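Local structure of dihydropyrimidinase (Brevibacillus agri, 3SFW) at residues G54-T59 with I342-M346; V238-C242 with S288-R292; Y260-Q266 with L309-D315. The protein catalyses, as a zinc-dependent amidohydrolase, the hydrolytic opening of cyclic amides such as 5,6-dihydropyrimidines. All blocks are in the same frame, centred on the assembly; numbering follows the deposited sequence.

Contact 1 of 3, residues G54-T59 with I342-M346; sequences GIDPHT and IEDRM. With ZN (zinc ion), chain F.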
ATOM      1  N   GLY A  54     -16.988  29.096 -13.323  1.00 10.08           N
ATOM      2  CA  GLY A  54     -16.035  28.499 -12.384  1.00 11.68           C
ATOM      3  C   GLY A  54     -16.236  29.025 -10.970  1.00 11.11           C
ATOM      4  O   GLY A  54     -16.642  30.140 -10.787  1.00 11.78           O
ATOM      5  N   ILE A  55     -15.987  28.184  -9.957  1.00  9.39           N
ATOM      6  CA  ILE A  55     -16.027  28.648  -8.558  1.00  8.57           C
ATOM      7  C   ILE A  55     -14.661  28.335  -8.015  1.00 11.37           C
ATOM      8  O   ILE A  55     -14.212  27.191  -8.084  1.00  9.26           O
ATOM      9  CB  ILE A  55     -17.078  27.873  -7.731  1.00 10.42           C
ATOM     10  CG1 ILE A  55     -18.477  28.066  -8.361  1.00  9.04           C
ATOM     11  CG2 ILE A  55     -17.042  28.339  -6.238  1.00  9.42           C
ATOM     12  CD1 ILE A  55     -19.539  27.176  -7.697  1.00 10.74           C
ATOM     13  N   ASP A  56     -13.909  29.381  -7.657  1.00  8.65           N
ATOM     14  CA  ASP A  56     -12.552  29.206  -7.165  1.00  9.28           C
ATOM     15  C   ASP A  56     -12.540  29.217  -5.655  1.00 10.10           C
ATOM     16  O   ASP A  56     -12.819  30.239  -5.059  1.00 11.00           O
ATOM     17  CB  ASP A  56     -11.667  30.369  -7.657  1.00  8.58           C
ATOM     18  CG  ASP A  56     -10.170  30.137  -7.387  1.00 11.94           C
ATOM     19  OD1 ASP A  56      -9.800  29.289  -6.558  1.00 10.39           O
ATOM     20  OD2 ASP A  56      -9.343  30.838  -8.020  1.00 10.51           O
ATOM     21  N   PRO A  57     -12.347  28.049  -5.031  1.00  7.39           N
ATOM     22  CA  PRO A  57     -12.458  27.987  -3.582  1.00  9.18           C
ATOM     23  C   PRO A  57     -11.178  28.447  -2.867  1.00  8.25           C
ATOM     24  O   PRO A  57     -11.034  28.182  -1.662  1.00 10.00           O
ATOM     25  CB  PRO A  57     -12.621  26.491  -3.302  1.00 11.44           C
ATOM     26  CG  PRO A  57     -11.842  25.800  -4.447  1.00 10.50           C
ATOM     27  CD  PRO A  57     -12.182  26.712  -5.649  1.00  9.00           C
ATOM     28  N   HIS A  58     -10.222  29.010  -3.596  1.00  8.69           N
ATOM     29  CA  HIS A  58      -8.918  29.237  -2.974  1.00  9.86           C
ATOM     30  C   HIS A  58      -8.299  30.570  -3.395  1.00  9.47           C
ATOM     31  O   HIS A  58      -7.470  30.629  -4.310  1.00 10.08           O
ATOM     32  CB  HIS A  58      -7.975  28.055  -3.240  1.00  7.68           C
ATOM     33  CG  HIS A  58      -6.762  28.032  -2.351  1.00  7.87           C
ATOM     34  ND1 HIS A  58      -6.135  26.856  -1.988  1.00  9.97           N
ATOM     35  CD2 HIS A  58      -6.115  29.030  -1.691  1.00 10.78           C
ATOM     36  CE1 HIS A  58      -5.135  27.133  -1.161  1.00 10.74           C
ATOM     37  NE2 HIS A  58      -5.110  28.444  -0.964  1.00  9.26           N
ATOM     38  N   THR A  59      -8.754  31.664  -2.761  1.00  9.28           N
ATOM     39  CA  THR A  59      -8.221  33.003  -3.131  1.00  9.66           C
ATOM     40  C   THR A  59      -7.760  33.770  -1.894  1.00 10.37           C
ATOM     41  O   THR A  59      -8.195  33.481  -0.780  1.00  9.98           O
ATOM     42  CB  THR A  59      -9.241  33.852  -3.919  1.00 10.24           C
ATOM     43  OG1 THR A  59     -10.370  34.183  -3.089  1.00 10.25           O
ATOM     44  CG2 THR A  59      -9.801  33.016  -5.136  1.00  9.50           C
ATOM     45  N   ILE A 342      -5.406  33.385 -10.549  1.00 11.37           N
ATOM     46  CA  ILE A 342      -6.887  33.365 -10.614  1.00 11.31           C
ATOM     47  C   ILE A 342      -7.431  33.380 -12.051  1.00 11.94           C
ATOM     48  O   ILE A 342      -8.444  32.739 -12.354  1.00 11.49           O
ATOM     49  CB  ILE A 342      -7.506  34.464  -9.747  1.00  9.54           C
ATOM     50  CG1 ILE A 342      -8.951  34.103  -9.361  1.00 11.43           C
ATOM     51  CG2 ILE A 342      -7.457  35.869 -10.470  1.00 10.25           C
ATOM     52  CD1 ILE A 342      -9.500  35.088  -8.246  1.00 11.14           C
ATOM     53  N   GLU A 343      -6.761  34.113 -12.945  1.00  8.70           N
ATOM     54  CA  GLU A 343      -7.355  34.382 -14.219  1.00 10.21           C
ATOM     55  C   GLU A 343      -7.233  33.208 -15.201  1.00 13.88           C
ATOM     56  O   GLU A 343      -8.127  32.974 -16.023  1.00 15.53           O
ATOM     57  CB  GLU A 343      -6.702  35.619 -14.834  1.00  8.98           C
ATOM     58  CG  GLU A 343      -7.390  36.052 -16.132  1.00 11.13           C
ATOM     59  CD  GLU A 343      -7.030  37.479 -16.543  1.00 13.88           C
ATOM     60  OE1 GLU A 343      -6.436  38.224 -15.727  1.00 15.48           O
ATOM     61  OE2 GLU A 343      -7.374  37.853 -17.688  1.00 14.93           O
ATOM     62  N   ASP A 344      -6.188  32.414 -15.046  1.00 13.12           N
ATOM     63  CA  ASP A 344      -5.896  31.376 -16.057  1.00 10.00           C
ATOM     64  C   ASP A 344      -6.338  29.977 -15.668  1.00 12.58           C
ATOM     65  O   ASP A 344      -6.195  29.006 -16.478  1.00 12.63           O
ATOM     66  CB  ASP A 344      -4.442  31.436 -16.463  1.00 10.02           C
ATOM     67  CG  ASP A 344      -4.099  32.773 -17.070  1.00 14.97           C
ATOM     68  OD1 ASP A 344      -4.846  33.214 -17.995  1.00 13.92           O
ATOM     69  OD2 ASP A 344      -3.188  33.429 -16.534  1.00 13.37           O
ATOM     70  N   ARG A 345      -6.936  29.870 -14.479  1.00 10.72           N
ATOM     71  CA  ARG A 345      -7.305  28.528 -13.939  1.00  9.11           C
ATOM     72  C   ARG A 345      -8.197  27.752 -14.935  1.00 12.66           C
ATOM     73  O   ARG A 345      -7.902  26.565 -15.250  1.00 11.94           O
ATOM     74  CB  ARG A 345      -8.048  28.653 -12.583  1.00 10.08           C
ATOM     75  CG  ARG A 345      -8.530  27.278 -12.037  1.00 11.11           C
ATOM     76  CD  ARG A 345      -9.288  27.454 -10.685  1.00 12.04           C
ATOM     77  NE  ARG A 345     -10.493  28.244 -10.873  1.00 11.73           N
ATOM     78  CZ  ARG A 345     -11.732  27.817 -10.629  1.00 10.70           C
ATOM     79  NH1 ARG A 345     -11.937  26.581 -10.149  1.00 10.75           N
ATOM     80  NH2 ARG A 345     -12.769  28.632 -10.887  1.00  9.05           N
ATOM     81  N   MET A 346      -9.308  28.353 -15.374  1.00 10.27           N
ATOM     82  CA  MET A 346     -10.275  27.619 -16.222  1.00  9.93           C
ATOM     83  C   MET A 346      -9.619  27.224 -17.559  1.00 11.64           C
ATOM     84  O   MET A 346      -9.765  26.063 -18.026  1.00 12.75           O
ATOM     85  CB  MET A 346     -11.512  28.471 -16.499  1.00 11.43           C
ATOM     86  CG  MET A 346     -12.366  28.768 -15.261  1.00 14.44           C
ATOM     87  SD  MET A 346     -13.227  27.311 -14.666  1.00 17.91           S
ATOM     88  CE  MET A 346     -14.549  27.192 -15.828  1.00 16.78           C
TER
HETATM   89 ZN    ZN F 502      -3.626  29.623   0.033  1.00 14.91          ZN
HETATM   90  O   HOH W   1      -9.961  30.989 -10.709  1.00 12.54           O

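Contact 2 of 3, residues V238-C242 with S288-R292; sequences VHVSC and SPPLR. With ZN (zinc ion), chain D.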
ATOM      1  N   VAL A 238      -5.876  21.425   0.898  1.00  8.71           N
ATOM      2  CA  VAL A 238      -5.770  22.427  -0.184  1.00 10.55           C
ATOM      3  C   VAL A 238      -4.415  22.207  -0.893  1.00  8.82           C
ATOM      4  O   VAL A 238      -3.531  21.541  -0.352  1.00 10.83           O
ATOM      5  CB  VAL A 238      -5.820  23.912   0.322  1.00  9.10           C
ATOM      6  CG1 VAL A 238      -7.100  24.168   1.162  1.00  9.23           C
ATOM      7  CG2 VAL A 238      -4.578  24.243   1.182  1.00  9.06           C
ATOM      8  N   HIS A 239      -4.325  22.710  -2.122  1.00  9.04           N
ATOM      9  CA  HIS A 239      -3.100  22.622  -2.938  1.00 10.53           C
ATOM     10  C   HIS A 239      -2.278  21.356  -2.684  1.00 12.49           C
ATOM     11  O   HIS A 239      -1.119  21.448  -2.297  1.00 10.13           O
ATOM     12  CB  HIS A 239      -2.207  23.915  -2.849  1.00  9.99           C
ATOM     13  CG  HIS A 239      -1.898  24.405  -1.447  1.00  9.29           C
ATOM     14  ND1 HIS A 239      -1.412  23.582  -0.444  1.00 10.37           N
ATOM     15  CD2 HIS A 239      -1.880  25.670  -0.942  1.00  9.68           C
ATOM     16  CE1 HIS A 239      -1.171  24.316   0.643  1.00 10.06           C
ATOM     17  NE2 HIS A 239      -1.431  25.585   0.351  1.00  9.98           N
ATOM     18  N   VAL A 240      -2.828  20.200  -3.065  1.00  7.75           N
ATOM     19  CA  VAL A 240      -2.031  18.951  -3.101  1.00 11.66           C
ATOM     20  C   VAL A 240      -1.039  19.052  -4.296  1.00 10.83           C
ATOM     21  O   VAL A 240      -1.460  19.345  -5.427  1.00  9.87           O
ATOM     22  CB  VAL A 240      -2.976  17.713  -3.266  1.00 10.08           C
ATOM     23  CG1 VAL A 240      -2.155  16.401  -3.432  1.00 11.09           C
ATOM     24  CG2 VAL A 240      -3.889  17.601  -2.055  1.00  9.50           C
ATOM     25  N   SER A 241       0.281  18.946  -4.032  1.00  9.35           N
ATOM     26  CA  SER A 241       1.238  19.229  -5.119  1.00 10.38           C
ATOM     27  C   SER A 241       2.025  18.016  -5.553  1.00 11.34           C
ATOM     28  O   SER A 241       2.779  18.071  -6.544  1.00 11.67           O
ATOM     29  CB  SER A 241       2.228  20.339  -4.695  1.00 11.06           C
ATOM     30  OG  SER A 241       3.163  19.860  -3.728  1.00 12.04           O
ATOM     31  N   CYS A 242       1.979  16.951  -4.763  1.00 10.79           N
ATOM     32  CA  CYS A 242       2.933  15.860  -4.975  1.00 12.60           C
ATOM     33  C   CYS A 242       2.359  14.487  -4.771  1.00 12.94           C
ATOM     34  O   CYS A 242       1.311  14.299  -4.117  1.00 10.72           O
ATOM     35  CB  CYS A 242       4.172  16.016  -4.100  1.00 11.18           C
ATOM     36  SG  CYS A 242       3.874  15.863  -2.316  1.00 15.55           S
ATOM     37  N   SER A 288       3.916  28.292  -1.884  1.00 11.59           N
ATOM     38  CA  SER A 288       4.109  27.088  -1.052  1.00  9.35           C
ATOM     39  C   SER A 288       2.820  26.290  -1.076  1.00 13.09           C
ATOM     40  O   SER A 288       1.774  26.888  -1.132  1.00 13.36           O
ATOM     41  CB  SER A 288       4.400  27.481   0.397  1.00 13.76           C
ATOM     42  OG  SER A 288       5.617  28.236   0.459  1.00 15.43           O
ATOM     43  N   PRO A 289       2.896  24.957  -1.102  1.00 11.17           N
ATOM     44  CA  PRO A 289       4.091  24.133  -1.298  1.00 10.56           C
ATOM     45  C   PRO A 289       4.791  24.495  -2.564  1.00 10.94           C
ATOM     46  O   PRO A 289       4.209  25.077  -3.470  1.00 10.53           O
ATOM     47  CB  PRO A 289       3.540  22.702  -1.406  1.00 13.80           C
ATOM     48  CG  PRO A 289       2.093  22.883  -1.796  1.00 16.98           C
ATOM     49  CD  PRO A 289       1.663  24.132  -1.089  1.00 14.50           C
ATOM     50  N   PRO A 290       6.106  24.215  -2.612  1.00  9.75           N
ATOM     51  CA  PRO A 290       6.852  24.687  -3.784  1.00 10.52           C
ATOM     52  C   PRO A 290       6.513  23.868  -5.026  1.00 12.93           C
ATOM     53  O   PRO A 290       6.053  22.728  -4.933  1.00 12.11           O
ATOM     54  CB  PRO A 290       8.315  24.440  -3.369  1.00 11.60           C
ATOM     55  CG  PRO A 290       8.242  23.232  -2.418  1.00 12.94           C
ATOM     56  CD  PRO A 290       6.893  23.407  -1.678  1.00 11.99           C
ATOM     57  N   LEU A 291       6.892  24.379  -6.183  1.00 11.01           N
ATOM     58  CA  LEU A 291       6.861  23.586  -7.419  1.00 12.30           C
ATOM     59  C   LEU A 291       7.723  22.333  -7.246  1.00 13.33           C
ATOM     60  O   LEU A 291       8.686  22.349  -6.463  1.00 13.51           O
ATOM     61  CB  LEU A 291       7.379  24.462  -8.577  1.00 12.27           C
ATOM     62  CG  LEU A 291       6.431  25.592  -8.964  1.00 13.94           C
ATOM     63  CD1 LEU A 291       7.011  26.383 -10.161  1.00 12.72           C
ATOM     64  CD2 LEU A 291       5.052  25.014  -9.348  1.00 13.93           C
ATOM     65  N   ARG A 292       7.337  21.256  -7.937  1.00 12.58           N
ATOM     66  CA  ARG A 292       7.838  19.895  -7.706  1.00 13.12           C
ATOM     67  C   ARG A 292       8.535  19.382  -8.968  1.00 11.09           C
ATOM     68  O   ARG A 292       8.357  19.923 -10.080  1.00 11.72           O
ATOM     69  CB  ARG A 292       6.666  18.941  -7.394  1.00  9.83           C
ATOM     70  CG  ARG A 292       5.814  19.388  -6.191  1.00  9.94           C
ATOM     71  CD  ARG A 292       6.749  19.545  -4.926  1.00 10.86           C
ATOM     72  NE  ARG A 292       5.966  19.593  -3.664  1.00 13.48           N
ATOM     73  CZ  ARG A 292       6.515  19.776  -2.463  1.00 14.32           C
ATOM     74  NH1 ARG A 292       7.857  19.877  -2.330  1.00 11.77           N
ATOM     75  NH2 ARG A 292       5.750  19.773  -1.372  1.00 13.45           N
TER
HETATM   76 ZN    ZN D 501      -1.472  27.422   1.539  1.00 15.91          ZN
HETATM   77  O   HOH W   2       0.306  28.340   0.538  1.00 18.53           O
HETATM   78  O   HOH W   3      -1.130  29.311   2.402  1.00 15.51           O

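Contact 3 of 3, residues Y260-Q266 with L309-D315; sequences YGETCPQ and LQTVGSD. With ZN (zinc ion), chain F.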
ATOM      1  N   TYR A 260     -11.049  14.876   1.224  1.00  7.68           N
ATOM      2  CA  TYR A 260     -11.120  15.438  -0.137  1.00  8.77           C
ATOM      3  C   TYR A 260      -9.851  16.194  -0.412  1.00  9.26           C
ATOM      4  O   TYR A 260      -9.173  16.609   0.514  1.00 10.76           O
ATOM      5  CB  TYR A 260     -12.295  16.458  -0.226  1.00  7.81           C
ATOM      6  CG  TYR A 260     -13.576  15.806   0.232  1.00  8.99           C
ATOM      7  CD1 TYR A 260     -14.027  15.975   1.542  1.00 12.39           C
ATOM      8  CD2 TYR A 260     -14.232  14.881  -0.571  1.00 12.03           C
ATOM      9  CE1 TYR A 260     -15.137  15.295   2.026  1.00 12.51           C
ATOM     10  CE2 TYR A 260     -15.383  14.237  -0.107  1.00 13.98           C
ATOM     11  CZ  TYR A 260     -15.822  14.467   1.203  1.00 16.94           C
ATOM     12  OH  TYR A 260     -16.952  13.841   1.689  1.00 20.76           O
ATOM     13  N   GLY A 261      -9.513  16.341  -1.705  1.00  9.62           N
ATOM     14  CA  GLY A 261      -8.289  17.064  -2.093  1.00  9.21           C
ATOM     15  C   GLY A 261      -8.484  18.007  -3.266  1.00  8.26           C
ATOM     16  O   GLY A 261      -9.262  17.740  -4.198  1.00 10.20           O
ATOM     17  N   GLU A 262      -7.717  19.100  -3.220  1.00  8.98           N
ATOM     18  CA  GLU A 262      -7.714  20.134  -4.232  1.00  8.09           C
ATOM     19  C   GLU A 262      -6.323  20.140  -4.869  1.00  7.02           C
ATOM     20  O   GLU A 262      -5.326  19.939  -4.171  1.00 10.88           O
ATOM     21  CB  GLU A 262      -7.859  21.462  -3.489  1.00 10.43           C
ATOM     22  CG  GLU A 262      -7.823  22.725  -4.345  1.00  7.85           C
ATOM     23  CD  GLU A 262      -7.778  23.945  -3.406  1.00 12.28           C
ATOM     24  OE1 GLU A 262      -6.645  24.361  -3.017  1.00 10.74           O
ATOM     25  OE2 GLU A 262      -8.870  24.408  -3.000  1.00 10.86           O
ATOM     26  N   THR A 263      -6.230  20.465  -6.173  1.00  7.71           N
ATOM     27  CA  THR A 263      -4.899  20.894  -6.675  1.00 10.33           C
ATOM     28  C   THR A 263      -5.061  22.212  -7.437  1.00  7.98           C
ATOM     29  O   THR A 263      -6.144  22.830  -7.373  1.00  9.84           O
ATOM     30  CB  THR A 263      -4.174  19.784  -7.447  1.00  9.77           C
ATOM     31  OG1 THR A 263      -2.784  20.159  -7.637  1.00 10.27           O
ATOM     32  CG2 THR A 263      -4.887  19.519  -8.793  1.00  9.19           C
ATOM     33  N   CYS A 264      -3.979  22.715  -8.028  1.00  8.70           N
ATOM     34  CA  CYS A 264      -3.963  24.069  -8.563  1.00  7.75           C
ATOM     35  C   CYS A 264      -3.229  24.018  -9.895  1.00 10.10           C
ATOM     36  O   CYS A 264      -2.350  23.152 -10.076  1.00 11.90           O
ATOM     37  CB  CYS A 264      -3.194  25.013  -7.624  1.00  8.00           C
ATOM     38  SG  CYS A 264      -3.773  25.008  -5.881  1.00 12.26           S
ATOM     39  N   PRO A 265      -3.511  24.981 -10.800  1.00 10.83           N
ATOM     40  CA  PRO A 265      -2.920  24.909 -12.127  1.00 10.85           C
ATOM     41  C   PRO A 265      -1.390  24.909 -12.071  1.00 11.78           C
ATOM     42  O   PRO A 265      -0.750  24.246 -12.886  1.00 12.29           O
ATOM     43  CB  PRO A 265      -3.403  26.193 -12.802  1.00 12.90           C
ATOM     44  CG  PRO A 265      -4.698  26.534 -12.097  1.00 11.72           C
ATOM     45  CD  PRO A 265      -4.493  26.076 -10.672  1.00 11.99           C
ATOM     46  N   GLN A 266      -0.809  25.683 -11.152  1.00 10.75           N
ATOM     47  CA  GLN A 266       0.686  25.762 -11.059  1.00 13.35           C
ATOM     48  C   GLN A 266       1.344  24.412 -10.809  1.00 12.52           C
ATOM     49  O   GLN A 266       2.439  24.143 -11.315  1.00 13.48           O
ATOM     50  CB  GLN A 266       1.152  26.820 -10.028  1.00 11.52           C
ATOM     51  CG  GLN A 266       0.608  26.645  -8.554  1.00 11.79           C
ATOM     52  CD  GLN A 266      -0.787  27.273  -8.393  1.00 11.90           C
ATOM     53  OE1 GLN A 266      -1.597  27.253  -9.327  1.00 10.95           O
ATOM     54  NE2 GLN A 266      -1.075  27.795  -7.214  1.00 11.20           N
ATOM     55  N   LEU A 309      -8.535  13.320  -6.287  1.00 10.08           N
ATOM     56  CA  LEU A 309      -8.668  14.783  -6.041  1.00 10.02           C
ATOM     57  C   LEU A 309      -9.940  15.257  -6.699  1.00 11.34           C
ATOM     58  O   LEU A 309     -10.318  14.711  -7.778  1.00 12.43           O
ATOM     59  CB  LEU A 309      -7.502  15.545  -6.700  1.00  9.13           C
ATOM     60  CG  LEU A 309      -6.142  15.133  -6.070  1.00 10.62           C
ATOM     61  CD1 LEU A 309      -5.063  15.904  -6.842  1.00 11.24           C
ATOM     62  CD2 LEU A 309      -6.062  15.487  -4.535  1.00 12.71           C
ATOM     63  N   GLN A 310     -10.667  16.157  -6.029  1.00  9.02           N
ATOM     64  CA  GLN A 310     -12.047  16.515  -6.496  1.00 10.73           C
ATOM     65  C   GLN A 310     -12.185  17.933  -7.076  1.00 11.27           C
ATOM     66  O   GLN A 310     -13.170  18.226  -7.763  1.00 10.79           O
ATOM     67  CB  GLN A 310     -13.079  16.322  -5.379  1.00 12.51           C
ATOM     68  CG  GLN A 310     -13.248  14.857  -4.915  1.00 14.03           C
ATOM     69  CD  GLN A 310     -12.044  14.379  -4.080  1.00 14.07           C
ATOM     70  OE1 GLN A 310     -11.524  13.262  -4.273  1.00 18.07           O
ATOM     71  NE2 GLN A 310     -11.569  15.231  -3.213  1.00  8.58           N
ATOM     72  N   THR A 311     -11.227  18.815  -6.794  1.00  9.60           N
ATOM     73  CA  THR A 311     -11.393  20.250  -7.145  1.00  9.35           C
ATOM     74  C   THR A 311     -10.070  20.867  -7.610  1.00  6.75           C
ATOM     75  O   THR A 311      -8.966  20.370  -7.310  1.00  8.65           O
ATOM     76  CB  THR A 311     -11.861  21.110  -5.940  1.00  9.46           C
ATOM     77  OG1 THR A 311     -10.846  21.026  -4.904  1.00 11.19           O
ATOM     78  CG2 THR A 311     -13.216  20.601  -5.404  1.00 11.10           C
ATOM     79  N   VAL A 312     -10.199  21.992  -8.321  1.00  8.23           N
ATOM     80  CA  VAL A 312      -9.007  22.809  -8.645  1.00  9.79           C
ATOM     81  C   VAL A 312      -9.278  24.242  -8.207  1.00 11.72           C
ATOM     82  O   VAL A 312     -10.273  24.867  -8.624  1.00 11.41           O
ATOM     83  CB  VAL A 312      -8.680  22.788 -10.148  1.00 10.18           C
ATOM     84  CG1 VAL A 312      -7.491  23.783 -10.445  1.00 10.37           C
ATOM     85  CG2 VAL A 312      -8.310  21.386 -10.603  1.00 10.85           C
ATOM     86  N   GLY A 313      -8.418  24.747  -7.327  1.00  9.81           N
ATOM     87  CA  GLY A 313      -8.482  26.140  -6.934  1.00 12.31           C
ATOM     88  C   GLY A 313      -7.206  26.820  -7.412  1.00 12.58           C
ATOM     89  O   GLY A 313      -6.273  26.145  -7.854  1.00  9.94           O
ATOM     90  N   SER A 314      -7.144  28.147  -7.333  1.00 10.64           N
ATOM     91  CA  SER A 314      -5.944  28.860  -7.854  1.00  9.06           C
ATOM     92  C   SER A 314      -4.865  29.075  -6.773  1.00 12.22           C
ATOM     93  O   SER A 314      -3.673  29.100  -7.111  1.00 10.80           O
ATOM     94  CB  SER A 314      -6.327  30.241  -8.444  1.00  9.26           C
ATOM     95  OG  SER A 314      -6.939  31.033  -7.434  1.00 11.46           O
ATOM     96  N   ASP A 315      -5.269  29.262  -5.499  1.00 10.12           N
ATOM     97  CA  ASP A 315      -4.345  29.847  -4.465  1.00 10.99           C
ATOM     98  C   ASP A 315      -3.820  31.200  -5.003  1.00 10.94           C
ATOM     99  O   ASP A 315      -2.625  31.556  -4.872  1.00 12.90           O
ATOM    100  CB  ASP A 315      -3.183  28.893  -4.036  1.00 11.04           C
ATOM    101  CG  ASP A 315      -2.479  29.338  -2.757  1.00 11.75           C
ATOM    102  OD1 ASP A 315      -3.092  30.118  -1.968  1.00 11.39           O
ATOM    103  OD2 ASP A 315      -1.294  28.916  -2.566  1.00 10.57           O
TER
HETATM  104 ZN    ZN F 502      -3.626  29.623   0.033  1.00 14.91          ZN
HETATM  105  O   HOH W   4       0.285  27.928  -4.502  1.00 13.80           O

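Contact 1 of 3, residues G54-T59 with I342-M346
Gly54-Thr59 and the turn that starts helix 345-354 come nearest at their two ends, Gly54 CA 7.0 Å from Met346 CA and Thr59 CA 7.6 Å from Ile342 CA. The strand belongs to the TIM barrel and carries the HxH motif of the amidohydrolases: His58 NE2 binds a zinc ion with His60, carboxylated Lys150 and Asp315. Between the two ends Arg345 reaches in with CG anti to its own N (chi1 176°), then bends at chi3 and lays its guanidinium along the strand. Asp56 CA lies over one face, Met346 SD over the other, and Gly54 C sits at the edge. NH1 gives Ile55 O a weak, bent bond of 3.1 Å, and its stronger partner is Val312 O. The Asp56 carboxylate stacks on the guanidinium, planes 23° apart, without a salt bridge; its OD2 bonds Ser314 OG. Arg345 NE instead donates to a water at 2.8 Å, which also lies beside Asp56 OD2 and Ile342 O. A leucine in place of Arg345 would probably leave Val312 O and this water without their donor, and Asp56 without a nearby positive charge. OD1 of Asp56 closes an Asx turn, taking His58 N at 3.0 Å from 41° above the carboxylate plane.

Contact 2 of 3, residues V238-C242 with S288-R292
Two loops meet here in a buried contact beside the metal centre: Val238-Cys242, where the chain leaves barrel strand 234-237, and Ser288-Arg292, which leads toward helix 295-305. Proline against imidazole makes one half of it, a hydrogen bond from arginine to serine the other. Pro289, which follows a cis peptide bond, sets CD over the face of the His239 ring, 3.4 Å from its centroid and 18° off the normal, a clear CH-pi contact. Val238 CG2 covers the opposite face, so the imidazole is clamped between proline and valine. His239 NE2 binds a zinc ion at 2.2 Å. That ion is also held by His183, carboxylated Lys150 and two waters. One of these waters donates to Ser288 O at 2.7 Å, joining the second loop to the metal's first shell.

Farther along, Arg292 bends at chi2 and passes CG alongside the backbone, 3.3 Å from Ser241 O. Its NE then donates nearly straight to Ser241 OG, 2.8 Å away and close to the guanidinium plane. Glu217 is a partner to both, hydrogen-bonded to Ser241 OG and in a salt bridge with Arg292 NH2. Pro290 CD lies over one face of the guanidinium, 3.5 Å above its plane. Cys242 brings CB near NE and is the N-cap of helix 243-254, while helix 214-230 packs on Pro289 and Cys242 and helix 206-210 covers Pro290.

Contact 3 of 3, residues Y260-Q266 with L309-D315
Glu262 runs out from its strand across Thr311 and Gly313. Its CB lies 3.3 Å from Thr311 OG1. CG, anti to the backbone N at chi1 177°, passes over that same hydroxyl and comes 3.7 Å from Gly313 N, and CD is still only 4.1 Å from Gly313 N. The chain stays extended, and beyond this contact OE1 takes hydrogen bonds from His58 ND1 and the backbone N of His239, while OE2 meets Tyr236 OH. Thr311 OG1 bonds to Tyr236 OH as well.

Beneath this side chain two neighbouring parallel strands of the TIM barrel are joined. Thr263 N donates to Thr311 O at 3.0 Å and Gly313 N to Thr263 O at 3.0 Å, the latter almost in line with the carbonyl. Gly261 O takes Gln310 N and, weakly, Thr311 N. On the face away from Glu262, Thr263 crosses Leu309 at about a right angle, CB to CD1, and Pro265 CD packs on Val312 CG1.

Past the strand ends Gln266 folds back, bent at chi2, and its NE2 donates to Ser314 O at 2.9 Å, nearly straight (168°) and in the amide plane. NE2 also donates to a water, which in turn gives a 2.7 Å bond to Asp315 OD2; the amide and carboxylate planes are nearly parallel, 11° apart. The other oxygen, Asp315 OD1, binds the zinc ion at 2.1 Å.

All three contacts are buried and each supplies a zinc ligand, but they join different elements of the barrel. Contact 3 joins strand to strand, chiefly through backbone bonds. Contact 1 sets a strand against the start of a helix, with an arginine as the main link, and contact 2, farthest of the three from the chain centre, ties two loops through CH-pi packing and one side-chain bond. Contacts 1 and 3 share one zinc ion, and Asp56 OD1 packs against Gly313 CA between them; contact 2 holds the other ion. The His58 and His239 rings touch, CE1 of the first 3.6 Å from CD2 of the second. Val240 joins contact 2 to contact 3 at Glu262 and Thr263.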